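Long-range contacts in microcin B17-processing protein McbB (Escherichia coli str. K-12 substr. MG1655, PDB 6GRH), which is needed to process the inactive microcin B17 precursor, McbA, into the active antibiotic peptide: residues V96-P105 with F121-K129; A111-V122 with Y243-T254. All coordinates share one frame; numbering follows the deposited sequence.

Interaction 1: residues V96-P105 with F121-K129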
loop_
_atom_site.group_PDB
_atom_site.type_symbol
_atom_site.label_atom_id
_atom_site.label_comp_id
_atom_site.label_asym_id
_atom_site.label_seq_id
_atom_site.Cartn_x
_atom_site.Cartn_y
_atom_site.Cartn_z
ATOM N N VAL B 96 34.706 2.577 -3.558
ATOM C CA VAL B 96 36.003 2.619 -2.894
ATOM C C VAL B 96 36.162 3.867 -2.031
ATOM O O VAL B 96 37.090 3.956 -1.242
ATOM C CB VAL B 96 37.161 2.540 -3.897
ATOM C CG1 VAL B 96 37.039 1.280 -4.765
ATOM C CG2 VAL B 96 37.288 3.792 -4.773
ATOM N N ASN B 97 35.273 4.833 -2.224
ATOM C CA ASN B 97 35.318 6.084 -1.533
ATOM C C ASN B 97 33.940 6.749 -1.555
ATOM O O ASN B 97 33.158 6.476 -2.458
ATOM C CB ASN B 97 36.300 6.942 -2.311
ATOM C CG ASN B 97 36.435 8.309 -1.745
ATOM O OD1 ASN B 97 36.389 9.297 -2.478
ATOM N ND2 ASN B 97 36.545 8.386 -0.408
ATOM N N SER B 98 33.669 7.588 -0.552
ATOM C CA SER B 98 32.522 8.485 -0.528
ATOM C C SER B 98 32.942 9.965 -0.486
ATOM O O SER B 98 34.012 10.307 0.038
ATOM C CB SER B 98 31.657 8.174 0.685
ATOM O OG SER B 98 31.013 6.917 0.552
ATOM N N VAL B 99 32.104 10.828 -1.059
ATOM C CA VAL B 99 32.243 12.273 -0.915
ATOM C C VAL B 99 30.892 12.810 -0.480
ATOM O O VAL B 99 29.871 12.278 -0.863
ATOM C CB VAL B 99 32.717 12.983 -2.197
ATOM C CG1 VAL B 99 34.122 12.548 -2.563
ATOM C CG2 VAL B 99 31.814 12.752 -3.393
ATOM N N ILE B 100 30.899 13.864 0.319
ATOM C CA ILE B 100 29.685 14.562 0.696
ATOM C C ILE B 100 29.705 15.927 0.025
ATOM O O ILE B 100 30.664 16.685 0.186
ATOM C CB ILE B 100 29.554 14.707 2.215
ATOM C CG1 ILE B 100 29.438 13.322 2.837
ATOM C CG2 ILE B 100 28.312 15.547 2.559
ATOM C CD1 ILE B 100 29.396 13.333 4.339
ATOM N N ILE B 101 28.684 16.203 -0.790
ATOM C CA ILE B 101 28.520 17.496 -1.452
ATOM C C ILE B 101 27.338 18.171 -0.773
ATOM O O ILE B 101 26.254 17.553 -0.613
ATOM C CB ILE B 101 28.287 17.373 -2.984
ATOM C CG1 ILE B 101 29.454 16.636 -3.665
ATOM C CG2 ILE B 101 28.138 18.757 -3.592
ATOM C CD1 ILE B 101 29.349 16.418 -5.166
ATOM N N SER B 102 27.518 19.409 -0.335
ATOM C CA SER B 102 26.446 20.046 0.447
ATOM C C SER B 102 26.435 21.539 0.350
ATOM O O SER B 102 27.468 22.159 0.087
ATOM C CB SER B 102 26.575 19.647 1.930
ATOM O OG SER B 102 25.424 20.005 2.670
ATOM N N ASP B 103 25.260 22.110 0.589
ATOM C CA ASP B 103 25.112 23.552 0.789
ATOM C C ASP B 103 25.384 23.970 2.220
ATOM O O ASP B 103 25.467 25.160 2.494
ATOM C CB ASP B 103 23.733 24.052 0.305
ATOM C CG ASP B 103 22.533 23.505 1.116
ATOM O OD1 ASP B 103 22.662 22.602 1.970
ATOM O OD2 ASP B 103 21.400 23.976 0.834
ATOM N N VAL B 104 25.542 23.011 3.135
ATOM C CA VAL B 104 25.976 23.300 4.517
ATOM C C VAL B 104 27.222 22.464 4.867
ATOM O O VAL B 104 27.194 21.694 5.814
ATOM C CB VAL B 104 24.832 23.087 5.567
ATOM C CG1 VAL B 104 23.743 24.131 5.394
ATOM C CG2 VAL B 104 24.226 21.691 5.506
ATOM N N PRO B 105 28.333 22.638 4.111
ATOM C CA PRO B 105 29.516 21.811 4.377
ATOM C C PRO B 105 30.064 21.934 5.788
ATOM O O PRO B 105 30.631 20.976 6.288
ATOM C CB PRO B 105 30.543 22.316 3.361
ATOM C CG PRO B 105 30.122 23.720 3.066
ATOM C CD PRO B 105 28.609 23.678 3.099
ATOM N N PHE B 121 34.904 5.838 5.136
ATOM C CA PHE B 121 35.907 6.637 4.397
ATOM C C PHE B 121 35.199 7.712 3.569
ATOM O O PHE B 121 34.582 7.406 2.545
ATOM C CB PHE B 121 36.741 5.723 3.494
ATOM C CG PHE B 121 37.824 6.429 2.664
ATOM C CD1 PHE B 121 38.405 7.647 3.054
ATOM C CD2 PHE B 121 38.293 5.818 1.485
ATOM C CE1 PHE B 121 39.403 8.243 2.280
ATOM C CE2 PHE B 121 39.279 6.412 0.708
ATOM C CZ PHE B 121 39.846 7.629 1.102
ATOM N N VAL B 122 35.229 8.949 4.057
ATOM C CA VAL B 122 34.747 10.103 3.298
ATOM C C VAL B 122 35.992 10.892 2.936
ATOM O O VAL B 122 36.677 11.381 3.833
ATOM C CB VAL B 122 33.821 11.004 4.127
ATOM C CG1 VAL B 122 33.410 12.244 3.326
ATOM C CG2 VAL B 122 32.605 10.233 4.603
ATOM N N SER B 123 36.296 10.991 1.643
ATOM C CA SER B 123 37.530 11.638 1.195
ATOM C C SER B 123 37.446 13.156 1.224
ATOM O O SER B 123 38.441 13.806 1.510
ATOM C CB SER B 123 37.947 11.191 -0.209
ATOM O OG SER B 123 36.882 11.342 -1.119
ATOM N N HIS B 124 36.282 13.716 0.918
ATOM C CA HIS B 124 36.138 15.154 0.787
ATOM C C HIS B 124 34.747 15.596 1.173
ATOM O O HIS B 124 33.784 14.886 0.876
ATOM C CB HIS B 124 36.384 15.585 -0.651
ATOM C CG HIS B 124 37.783 15.357 -1.121
ATOM N ND1 HIS B 124 38.150 14.243 -1.850
ATOM C CD2 HIS B 124 38.913 16.082 -0.941
ATOM C CE1 HIS B 124 39.448 14.309 -2.118
ATOM N NE2 HIS B 124 39.931 15.417 -1.582
ATOM N N ILE B 125 34.666 16.755 1.829
ATOM C CA ILE B 125 33.432 17.508 1.984
ATOM C C ILE B 125 33.472 18.639 0.958
ATOM O O ILE B 125 34.364 19.468 0.984
ATOM C CB ILE B 125 33.276 18.118 3.395
ATOM C CG1 ILE B 125 33.476 17.052 4.474
ATOM C CG2 ILE B 125 31.881 18.742 3.553
ATOM C CD1 ILE B 125 32.582 15.826 4.381
ATOM N N ILE B 126 32.523 18.657 0.047
ATOM C CA ILE B 126 32.527 19.620 -1.044
ATOM C C ILE B 126 31.363 20.616 -0.899
ATOM O O ILE B 126 30.203 20.225 -0.694
ATOM C CB ILE B 126 32.468 18.897 -2.401
ATOM C CG1 ILE B 126 33.656 17.954 -2.540
ATOM C CG2 ILE B 126 32.474 19.909 -3.548
ATOM C CD1 ILE B 126 33.440 16.835 -3.525
ATOM N N ASP B 127 31.680 21.901 -0.998
ATOM C CA ASP B 127 30.664 22.938 -1.001
ATOM C C ASP B 127 30.037 22.961 -2.388
ATOM O O ASP B 127 30.755 23.056 -3.381
ATOM C CB ASP B 127 31.265 24.307 -0.654
ATOM C CG ASP B 127 30.191 25.385 -0.379
ATOM O OD1 ASP B 127 29.075 25.313 -0.934
ATOM O OD2 ASP B 127 30.489 26.326 0.388
ATOM N N ILE B 128 28.711 22.884 -2.460
ATOM C CA ILE B 128 28.006 22.985 -3.734
ATOM C C ILE B 128 28.364 24.264 -4.539
ATOM O O ILE B 128 28.342 24.233 -5.755
ATOM C CB ILE B 128 26.465 22.859 -3.548
ATOM C CG1 ILE B 128 25.764 22.630 -4.884
ATOM C CG2 ILE B 128 25.881 24.078 -2.853
ATOM C CD1 ILE B 128 26.109 21.295 -5.526
ATOM N N LYS B 129 28.711 25.356 -3.859
ATOM C CA LYS B 129 29.171 26.612 -4.508
ATOM C C LYS B 129 30.466 26.487 -5.334
ATOM O O LYS B 129 30.741 27.342 -6.164
ATOM C CB LYS B 129 29.398 27.708 -3.451
ATOM C CG LYS B 129 28.140 28.134 -2.702
HETATM O O HOH W 1 32.646 5.503 2.200
HETATM O O HOH W 2 26.787 26.502 0.013
#

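Interaction 2: residues A111-V122 with Y243-T254. With EDO (1,2-ethanediol), chain J.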
loop_
_atom_site.group_PDB
_atom_site.type_symbol
_atom_site.label_atom_id
_atom_site.label_comp_id
_atom_site.label_asym_id
_atom_site.label_seq_id
_atom_site.Cartn_x
_atom_site.Cartn_y
_atom_site.Cartn_z
ATOM N N ALA B 111 33.369 15.477 10.179
ATOM C CA ALA B 111 32.803 14.166 9.817
ATOM C C ALA B 111 33.845 13.208 9.280
ATOM O O ALA B 111 33.838 12.056 9.639
ATOM C CB ALA B 111 31.685 14.310 8.795
ATOM N N ARG B 112 34.765 13.703 8.462
ATOM C CA ARG B 112 35.800 12.846 7.912
ATOM C C ARG B 112 36.610 12.175 9.009
ATOM O O ARG B 112 36.870 10.990 8.926
ATOM C CB ARG B 112 36.728 13.614 7.010
ATOM C CG ARG B 112 36.017 14.109 5.762
ATOM C CD ARG B 112 36.670 15.380 5.315
ATOM N NE ARG B 112 37.688 15.169 4.320
ATOM C CZ ARG B 112 38.786 15.913 4.171
ATOM N NH1 ARG B 112 39.078 16.924 4.992
ATOM N NH2 ARG B 112 39.605 15.643 3.169
ATOM N N GLU B 113 36.993 12.917 10.041
ATOM C CA GLU B 113 37.851 12.344 11.078
ATOM C C GLU B 113 37.050 11.503 12.082
ATOM O O GLU B 113 37.498 10.415 12.448
ATOM C CB GLU B 113 38.702 13.419 11.764
ATOM C CG GLU B 113 40.139 12.961 12.003
ATOM C CD GLU B 113 40.942 12.830 10.714
ATOM O OE1 GLU B 113 41.362 11.703 10.356
ATOM O OE2 GLU B 113 41.158 13.867 10.056
ATOM N N GLN B 114 35.875 11.982 12.502
ATOM C CA GLN B 114 35.005 11.217 13.414
ATOM C C GLN B 114 34.540 9.896 12.851
ATOM O O GLN B 114 34.569 8.873 13.550
ATOM C CB GLN B 114 33.745 11.998 13.766
ATOM C CG GLN B 114 33.980 13.190 14.678
ATOM C CD GLN B 114 32.732 14.050 14.837
ATOM O OE1 GLN B 114 31.621 13.730 14.328
ATOM N NE2 GLN B 114 32.900 15.155 15.557
ATOM N N TRP B 115 34.118 9.914 11.591
ATOM C CA TRP B 115 33.431 8.760 11.034
ATOM C C TRP B 115 34.359 7.629 10.632
ATOM O O TRP B 115 33.888 6.531 10.398
ATOM C CB TRP B 115 32.471 9.162 9.900
ATOM C CG TRP B 115 31.332 10.074 10.364
ATOM C CD1 TRP B 115 31.058 10.485 11.636
ATOM C CD2 TRP B 115 30.325 10.677 9.527
ATOM N NE1 TRP B 115 29.947 11.316 11.640
ATOM C CE2 TRP B 115 29.480 11.446 10.365
ATOM C CE3 TRP B 115 30.078 10.667 8.152
ATOM C CZ2 TRP B 115 28.383 12.177 9.873
ATOM C CZ3 TRP B 115 28.969 11.408 7.662
ATOM C CH2 TRP B 115 28.162 12.148 8.525
ATOM N N LYS B 116 35.676 7.873 10.617
ATOM C CA LYS B 116 36.666 6.792 10.497
ATOM C C LYS B 116 36.521 5.739 11.595
ATOM O O LYS B 116 36.754 4.558 11.343
ATOM C CB LYS B 116 38.108 7.347 10.485
ATOM C CG LYS B 116 38.440 8.145 9.240
ATOM C CD LYS B 116 39.914 8.569 9.217
ATOM C CE LYS B 116 40.299 9.269 7.911
ATOM N NZ LYS B 116 39.789 8.591 6.671
ATOM N N CYS B 117 36.113 6.138 12.792
ATOM C CA CYS B 117 35.937 5.163 13.863
ATOM C C CYS B 117 34.654 4.330 13.721
ATOM O O CYS B 117 34.422 3.432 14.533
ATOM C CB CYS B 117 36.028 5.828 15.225
ATOM S SG CYS B 117 34.639 6.866 15.664
ATOM N N ASP B 118 33.823 4.647 12.713
ATOM C CA ASP B 118 32.718 3.803 12.273
ATOM C C ASP B 118 33.084 3.097 10.965
ATOM O O ASP B 118 32.214 2.534 10.297
ATOM C CB ASP B 118 31.472 4.687 12.084
ATOM C CG ASP B 118 31.180 5.557 13.317
ATOM O OD1 ASP B 118 30.667 5.033 14.331
ATOM O OD2 ASP B 118 31.501 6.769 13.300
ATOM N N GLY B 119 34.363 3.160 10.563
ATOM C CA GLY B 119 34.813 2.531 9.352
ATOM C C GLY B 119 34.372 3.173 8.058
ATOM O O GLY B 119 34.479 2.559 7.003
ATOM N N VAL B 120 33.941 4.428 8.135
ATOM C CA VAL B 120 33.453 5.166 6.975
ATOM C C VAL B 120 34.557 6.060 6.406
ATOM O O VAL B 120 35.054 6.914 7.111
ATOM C CB VAL B 120 32.240 6.020 7.372
ATOM C CG1 VAL B 120 31.854 6.967 6.239
ATOM C CG2 VAL B 120 31.074 5.105 7.723
ATOM N N PHE B 121 34.904 5.838 5.136
ATOM C CA PHE B 121 35.907 6.637 4.397
ATOM C C PHE B 121 35.199 7.712 3.569
ATOM O O PHE B 121 34.582 7.406 2.545
ATOM C CB PHE B 121 36.741 5.723 3.494
ATOM C CG PHE B 121 37.824 6.429 2.664
ATOM C CD1 PHE B 121 38.405 7.647 3.054
ATOM C CD2 PHE B 121 38.293 5.818 1.485
ATOM C CE1 PHE B 121 39.403 8.243 2.280
ATOM C CE2 PHE B 121 39.279 6.412 0.708
ATOM C CZ PHE B 121 39.846 7.629 1.102
ATOM N N VAL B 122 35.229 8.949 4.057
ATOM C CA VAL B 122 34.747 10.103 3.298
ATOM C C VAL B 122 35.992 10.892 2.936
ATOM O O VAL B 122 36.677 11.381 3.833
ATOM C CB VAL B 122 33.821 11.004 4.127
ATOM C CG1 VAL B 122 33.410 12.244 3.326
ATOM C CG2 VAL B 122 32.605 10.233 4.603
ATOM N N TYR B 243 22.467 14.286 11.003
ATOM C CA TYR B 243 23.892 13.918 10.983
ATOM C C TYR B 243 24.094 12.448 11.355
ATOM O O TYR B 243 24.826 11.732 10.676
ATOM C CB TYR B 243 24.635 14.823 11.959
ATOM C CG TYR B 243 26.138 14.793 11.982
ATOM C CD1 TYR B 243 26.880 15.391 10.967
ATOM C CD2 TYR B 243 26.824 14.242 13.065
ATOM C CE1 TYR B 243 28.275 15.423 11.022
ATOM C CE2 TYR B 243 28.229 14.271 13.130
ATOM C CZ TYR B 243 28.943 14.877 12.102
ATOM O OH TYR B 243 30.311 14.894 12.143
ATOM N N HIS B 244 23.425 12.005 12.420
ATOM C CA HIS B 244 23.502 10.616 12.813
ATOM C C HIS B 244 22.925 9.659 11.762
ATOM O O HIS B 244 23.525 8.608 11.483
ATOM C CB HIS B 244 22.819 10.422 14.157
ATOM C CG HIS B 244 23.020 9.066 14.738
ATOM N ND1 HIS B 244 24.268 8.574 15.080
ATOM C CD2 HIS B 244 22.127 8.087 15.022
ATOM C CE1 HIS B 244 24.128 7.339 15.533
ATOM N NE2 HIS B 244 22.841 7.027 15.521
ATOM N N LEU B 245 21.756 9.994 11.202
ATOM C CA LEU B 245 21.171 9.169 10.142
ATOM C C LEU B 245 22.036 9.032 8.893
ATOM O O LEU B 245 22.134 7.944 8.322
ATOM C CB LEU B 245 19.765 9.657 9.774
ATOM C CG LEU B 245 18.655 9.368 10.764
ATOM C CD1 LEU B 245 17.330 9.942 10.247
ATOM C CD2 LEU B 245 18.464 7.892 10.972
ATOM N N ILE B 246 22.679 10.124 8.498
ATOM C CA ILE B 246 23.654 10.125 7.399
ATOM C C ILE B 246 24.815 9.175 7.724
ATOM O O ILE B 246 25.160 8.273 6.928
ATOM C CB ILE B 246 24.145 11.550 7.094
ATOM C CG1 ILE B 246 23.006 12.412 6.525
ATOM C CG2 ILE B 246 25.300 11.549 6.095
ATOM C CD1 ILE B 246 23.315 13.886 6.385
ATOM N N LYS B 247 25.394 9.346 8.911
ATOM C CA LYS B 247 26.481 8.489 9.341
ATOM C C LYS B 247 26.113 7.010 9.307
ATOM O O LYS B 247 26.838 6.187 8.723
ATOM C CB LYS B 247 26.961 8.879 10.739
ATOM C CG LYS B 247 28.261 8.165 11.079
ATOM C CD LYS B 247 28.627 8.294 12.539
ATOM C CE LYS B 247 27.934 7.220 13.351
ATOM N NZ LYS B 247 28.447 7.334 14.720
ATOM N N ARG B 248 24.964 6.674 9.908
ATOM C CA ARG B 248 24.556 5.289 9.952
ATOM C C ARG B 248 24.238 4.714 8.594
ATOM O O ARG B 248 24.548 3.563 8.336
ATOM C CB ARG B 248 23.388 5.055 10.888
ATOM C CG ARG B 248 23.765 5.238 12.330
ATOM C CD ARG B 248 24.902 4.306 12.763
ATOM N NE ARG B 248 24.899 4.196 14.208
ATOM C CZ ARG B 248 25.924 3.842 14.965
ATOM N NH1 ARG B 248 27.110 3.526 14.445
ATOM N NH2 ARG B 248 25.738 3.771 16.276
ATOM N N ARG B 249 23.674 5.530 7.718
ATOM C CA ARG B 249 23.422 5.080 6.377
ATOM C C ARG B 249 24.713 4.818 5.595
ATOM O O ARG B 249 24.849 3.793 4.926
ATOM C CB ARG B 249 22.444 6.048 5.668
ATOM C CG ARG B 249 22.016 5.561 4.307
ATOM C CD ARG B 249 21.060 4.393 4.436
ATOM N NE ARG B 249 20.671 3.917 3.122
ATOM C CZ ARG B 249 20.748 2.669 2.672
ATOM N NH1 ARG B 249 21.159 1.650 3.443
ATOM N NH2 ARG B 249 20.361 2.427 1.420
ATOM N N LEU B 250 25.661 5.727 5.669
ATOM C CA LEU B 250 26.965 5.509 5.054
ATOM C C LEU B 250 27.654 4.295 5.625
ATOM O O LEU B 250 28.298 3.522 4.895
ATOM C CB LEU B 250 27.879 6.735 5.220
ATOM C CG LEU B 250 27.782 7.854 4.190
ATOM C CD1 LEU B 250 28.640 9.020 4.644
ATOM C CD2 LEU B 250 28.165 7.386 2.787
ATOM N N GLN B 251 27.542 4.142 6.948
ATOM C CA GLN B 251 28.102 2.990 7.636
ATOM C C GLN B 251 27.513 1.680 7.119
ATOM O O GLN B 251 28.278 0.752 6.813
ATOM C CB GLN B 251 27.951 3.145 9.135
ATOM C CG GLN B 251 28.575 2.021 9.937
ATOM C CD GLN B 251 28.634 2.320 11.419
ATOM O OE1 GLN B 251 28.167 3.367 11.885
ATOM N NE2 GLN B 251 29.296 1.448 12.155
ATOM N N GLU B 252 26.180 1.628 6.942
ATOM C CA GLU B 252 25.530 0.451 6.390
ATOM C C GLU B 252 26.079 0.070 5.034
ATOM O O GLU B 252 26.283 -1.109 4.753
ATOM C CB GLU B 252 24.019 0.660 6.190
ATOM C CG GLU B 252 23.205 0.657 7.442
ATOM C CD GLU B 252 21.765 1.160 7.227
ATOM O OE1 GLU B 252 21.314 1.308 6.068
ATOM O OE2 GLU B 252 21.094 1.412 8.253
ATOM N N LEU B 253 26.281 1.076 4.198
ATOM C CA LEU B 253 26.665 0.883 2.799
ATOM C C LEU B 253 28.152 0.627 2.592
ATOM O O LEU B 253 28.500 -0.234 1.783
ATOM C CB LEU B 253 26.257 2.098 1.952
ATOM C CG LEU B 253 24.729 2.281 1.799
ATOM C CD1 LEU B 253 24.421 3.682 1.306
ATOM C CD2 LEU B 253 24.149 1.249 0.860
ATOM N N THR B 254 29.000 1.371 3.302
ATOM C CA THR B 254 30.452 1.374 3.058
ATOM C C THR B 254 31.319 1.202 4.298
ATOM O O THR B 254 32.532 1.125 4.167
ATOM C CB THR B 254 30.921 2.704 2.391
ATOM O OG1 THR B 254 30.706 3.815 3.294
ATOM C CG2 THR B 254 30.180 2.945 1.089
HETATM C C1 EDO J . 28.680 3.512 18.073
HETATM O O1 EDO J . 28.168 2.336 17.441
HETATM C C2 EDO J . 27.960 3.680 19.400
HETATM O O2 EDO J . 28.137 4.999 19.912
HETATM O O HOH W 3 30.199 2.514 14.882
HETATM O O HOH W 4 34.120 3.434 3.893
HETATM O O HOH W 1 32.646 5.503 2.200
#

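Interaction 1: residues V96-P105 with F121-K129
Strands 97-102 and 122-127 run parallel, joined by backbone hydrogen bonds that pass from one strand to the other and back. I100 shows the pattern: its N donates to H124 O at 3.1 Å, while its O receives I126 N at 2.7 Å. S102 repeats it with I126 O and I128 N.

Polar groups meet near both ends. S123 OG donates to N97 OD1 at 2.5 Å, in the carbonyl plane and on a lone pair; with CG anti to its backbone N (chi1 178°), N97 also lays ND2 over the centre of the F121 ring, 3.5 Å above its plane. At the far end a water bridges D103 O and D127 OD1.

Apolar side chains meet on both faces. I100 and I125 lie side by side, CB of I100 3.9 Å from CD1 of I125, and P105 CB meets I125 CG2. On the other face I101 runs alongside I126 and crosses I128 at about a right angle.

This is a beta-alpha-beta unit with helix 111-115 in its crossover. Strand 122-127 is outermost within the chain; strand 139-144 flanks 97-102 on its other side, helix 150-160 covers I101 and I128, and helix 236-254 covers S98 and V122.

Interaction 2: residues A111-V122 with Y243-T254
The short crossover helix 111-115 of a beta-alpha-beta unit, with the turn that follows it, packs on the long helix 236-254, and W115 is the knob of this contact, set among Y243, I246, K247 and L250. K247 CG lies 3.4 Å from the centroid of the W115 five-membered ring, only 3° off its normal, a CH-pi contact; A111 CB covers the opposite face, so the indole is sandwiched. The six-membered ring meets Y243 and I246: W115 CZ2 comes 3.4 Å from Y243 CE1 over a face of the tyrosine ring, the two ring planes inclined at 52°, while W115 CH2 meets I246 CG2. Beyond the ring, Y243 OH donates to Q114 OE1 at 2.8 Å, reaching it from above the amide plane; Q114 NE2 is hydrogen-bonded to E236 of the second subunit, a further copy of the protein.

G119, with positive phi, is the C-prime residue of the Schellman motif that ends the helix, and W115 O takes V120 N and D118 N from opposite faces. The turn delivers D118 to K247: past the indole the lysine chain bends at chi3 (85°), and K247 NZ forms a salt bridge whose two hydrogen bonds are both weak, 3.2 Å to D118 OD1 and 3.4 Å to D118 OD2. K247 NZ also pairs with E238 of the second subunit. R248 NH1 donates to Q251 OE1 at 2.8 Å, and water joins R248, Q251 and D118 OD1. After the turn, V120 CG2 packs 3.6 Å from Q251 CA, and another water links G119 O, F121 N and T254 O.

Both contacts involve one beta-alpha-beta unit: interaction 1 pairs its strands, and interaction 2 packs its crossover helix and following turn against a helix over a hundred residues further along. Backbone hydrogen bonding dominates the first, which is partly buried and lies at the sheet margin within this chain; side-chain packing dominates the second, with a weakly bonded salt bridge beside it, more deeply buried and nearer the chain centre, where the second subunit also takes part. They share F121 and V122, and one water bonded to F121 O reaches S98 OG in interaction 1 and T254 OG1 in interaction 2. R112 NH2, probably hydrogen-bonded to S123 O at 2.7 Å, ties the crossover helix to the edge strand.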